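Local coordinates for coenzyme F420-dependent N(5),N(10)-methenyltetrahydromethanopterin reductase-related protein (Desulfurobacterium thermolithotrophum DSM 11699, PDB 6HUZ) that binds the iron-guanylylpyridinol cofactor and methenyl-tetrahydrofolate, and as a bacterial paralog of [Fe]-hydrogenase uses tetrahydrofolate derivatives as substrates, at residues Glu165-Pro170 against Leu194-Val199. Numbering follows the deposited sequence.
Sequences ELLRKP and LPAELV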
loop_
_atom_site.group_PDB
_atom_site.type_symbol
_atom_site.label_atom_id
_atom_site.label_comp_id
_atom_site.label_asym_id
_atom_site.label_seq_id
_atom_site.Cartn_x
_atom_site.Cartn_y
_atom_site.Cartn_z
ATOM N N GLU A 165 18.153 10.958 6.250
ATOM C CA GLU A 165 16.804 11.281 6.662
ATOM C C GLU A 165 15.993 10.027 7.007
ATOM O O GLU A 165 16.068 9.017 6.299
ATOM C CB GLU A 165 16.114 12.150 5.599
ATOM C CG GLU A 165 14.753 12.660 6.047
ATOM C CD GLU A 165 14.237 13.788 5.179
ATOM O OE1 GLU A 165 14.383 13.700 3.936
ATOM O OE2 GLU A 165 13.686 14.760 5.743
ATOM N N LEU A 166 15.252 10.105 8.139
ATOM C CA LEU A 166 14.415 9.046 8.715
ATOM C C LEU A 166 15.239 7.964 9.426
ATOM O O LEU A 166 14.632 7.060 9.988
ATOM C CB LEU A 166 13.463 8.407 7.690
ATOM C CG LEU A 166 12.603 9.386 6.921
ATOM C CD1 LEU A 166 11.596 8.661 6.070
ATOM C CD2 LEU A 166 11.892 10.323 7.851
ATOM N N LEU A 167 16.603 8.063 9.442
ATOM C CA LEU A 167 17.420 7.050 10.117
ATOM C C LEU A 167 17.699 7.446 11.563
ATOM O O LEU A 167 17.765 8.636 11.876
ATOM C CB LEU A 167 18.792 6.836 9.422
ATOM C CG LEU A 167 18.774 6.455 7.946
ATOM C CD1 LEU A 167 20.227 6.181 7.438
ATOM C CD2 LEU A 167 17.842 5.257 7.707
ATOM N N ARG A 168 17.924 6.437 12.432
ATOM C CA ARG A 168 18.236 6.684 13.844
ATOM C C ARG A 168 19.687 7.100 14.014
ATOM O O ARG A 168 19.983 7.924 14.887
ATOM C CB ARG A 168 17.918 5.444 14.684
ATOM C CG ARG A 168 16.429 5.033 14.579
ATOM C CD ARG A 168 16.190 3.705 15.255
ATOM N NE ARG A 168 16.175 3.829 16.714
ATOM C CZ ARG A 168 15.144 4.284 17.425
ATOM N NH1 ARG A 168 14.023 4.670 16.817
ATOM N NH2 ARG A 168 15.222 4.357 18.748
ATOM N N LYS A 169 20.605 6.533 13.180
ATOM C CA LYS A 169 22.034 6.837 13.193
ATOM C C LYS A 169 22.466 7.124 11.751
ATOM O O LYS A 169 21.957 6.508 10.815
ATOM C CB LYS A 169 22.857 5.661 13.736
ATOM C CG LYS A 169 22.647 5.424 15.220
ATOM C CD LYS A 169 23.749 4.559 15.841
ATOM C CE LYS A 169 23.436 3.080 15.826
ATOM N NZ LYS A 169 24.229 2.340 16.845
ATOM N N PRO A 170 23.390 8.067 11.541
ATOM C CA PRO A 170 23.812 8.365 10.168
ATOM C C PRO A 170 24.669 7.257 9.586
ATOM O O PRO A 170 25.357 6.561 10.330
ATOM C CB PRO A 170 24.596 9.664 10.325
ATOM C CG PRO A 170 25.189 9.544 11.680
ATOM C CD PRO A 170 24.115 8.899 12.515
ATOM N N LEU A 194 17.180 11.308 -1.459
ATOM C CA LEU A 194 16.051 10.724 -0.731
ATOM C C LEU A 194 16.452 10.051 0.569
ATOM O O LEU A 194 17.576 9.592 0.703
ATOM C CB LEU A 194 15.388 9.616 -1.591
ATOM C CG LEU A 194 14.985 9.964 -3.013
ATOM C CD1 LEU A 194 14.251 8.797 -3.625
ATOM C CD2 LEU A 194 14.109 11.164 -3.070
ATOM N N PRO A 195 15.511 9.929 1.529
ATOM C CA PRO A 195 15.827 9.175 2.744
ATOM C C PRO A 195 16.275 7.786 2.243
ATOM O O PRO A 195 15.696 7.214 1.299
ATOM C CB PRO A 195 14.487 9.103 3.491
ATOM C CG PRO A 195 13.673 10.203 2.943
ATOM C CD PRO A 195 14.112 10.395 1.518
ATOM N N ALA A 196 17.309 7.245 2.853
ATOM C CA ALA A 196 17.857 5.955 2.430
ATOM C C ALA A 196 16.827 4.822 2.230
ATOM O O ALA A 196 16.918 4.064 1.258
ATOM C CB ALA A 196 18.939 5.523 3.405
ATOM N N GLU A 197 15.854 4.708 3.113
ATOM C CA GLU A 197 14.878 3.634 2.980
ATOM C C GLU A 197 13.956 3.768 1.756
ATOM O O GLU A 197 13.413 2.768 1.293
ATOM C CB GLU A 197 14.051 3.540 4.256
ATOM C CG GLU A 197 13.309 2.233 4.423
ATOM C CD GLU A 197 12.471 2.189 5.684
ATOM O OE1 GLU A 197 12.136 3.271 6.224
ATOM O OE2 GLU A 197 12.147 1.065 6.133
ATOM N N LEU A 198 13.805 4.976 1.233
ATOM C CA LEU A 198 12.919 5.237 0.094
ATOM C C LEU A 198 13.567 5.097 -1.257
ATOM O O LEU A 198 12.841 5.086 -2.259
ATOM C CB LEU A 198 12.314 6.652 0.245
ATOM C CG LEU A 198 11.566 6.906 1.582
ATOM C CD1 LEU A 198 10.800 8.228 1.559
ATOM C CD2 LEU A 198 10.609 5.799 1.909
ATOM N N VAL A 199 14.924 5.021 -1.327
ATOM C CA VAL A 199 15.601 4.882 -2.617
ATOM C C VAL A 199 15.072 3.621 -3.336
ATOM O O VAL A 199 14.700 3.702 -4.512
ATOM C CB VAL A 199 17.143 4.895 -2.460
ATOM C CG1 VAL A 199 17.844 4.465 -3.759
ATOM C CG2 VAL A 199 17.617 6.289 -2.019
HETATM O O HOH W 1 15.513 6.198 5.349
#
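Glu165 and Pro195 bring their backbones together with CA atoms 4.6 Å apart, where the loop leaving strand 158-163 passes the junction between strand 190-195 and helix 196-203. No direct hydrogen bond joins the two segments; a water does so instead, donating to Glu165 O at 3.0 Å and accepting from Glu197 N at 2.7 Å. Proline suits this junction because it needs no amide partner and its ring offers a compact apolar surface. Glu165 O rests 3.2 Å from Pro195 CB, and the water is its hydrogen-bonding partner across the contact. A chi1 of -173° swings Glu165 CG away from the backbone N, and the extended chain then runs alongside the ring, its methylenes against CB and CG and its OE1 3.7 Å from Pro195 CG, a contact without a hydrogen bond. Leu166, beside the same ring, sets CD1 3.9 Å from Pro195 CB, while Tyr253 of the second subunit packs against this leucine too. Cutting the side chain back to an alanine here is likely to leave the ring and that tyrosine without a shared apolar partner. Leu167 reaches Ala196 more loosely, CD1 to CB 4.3 Å, and the small alanine leaves room for Leu122 of helix 121-127, which touches both. Van der Waals contact around one proline and a single bridging water thus tie the loop to the strand-to-helix junction.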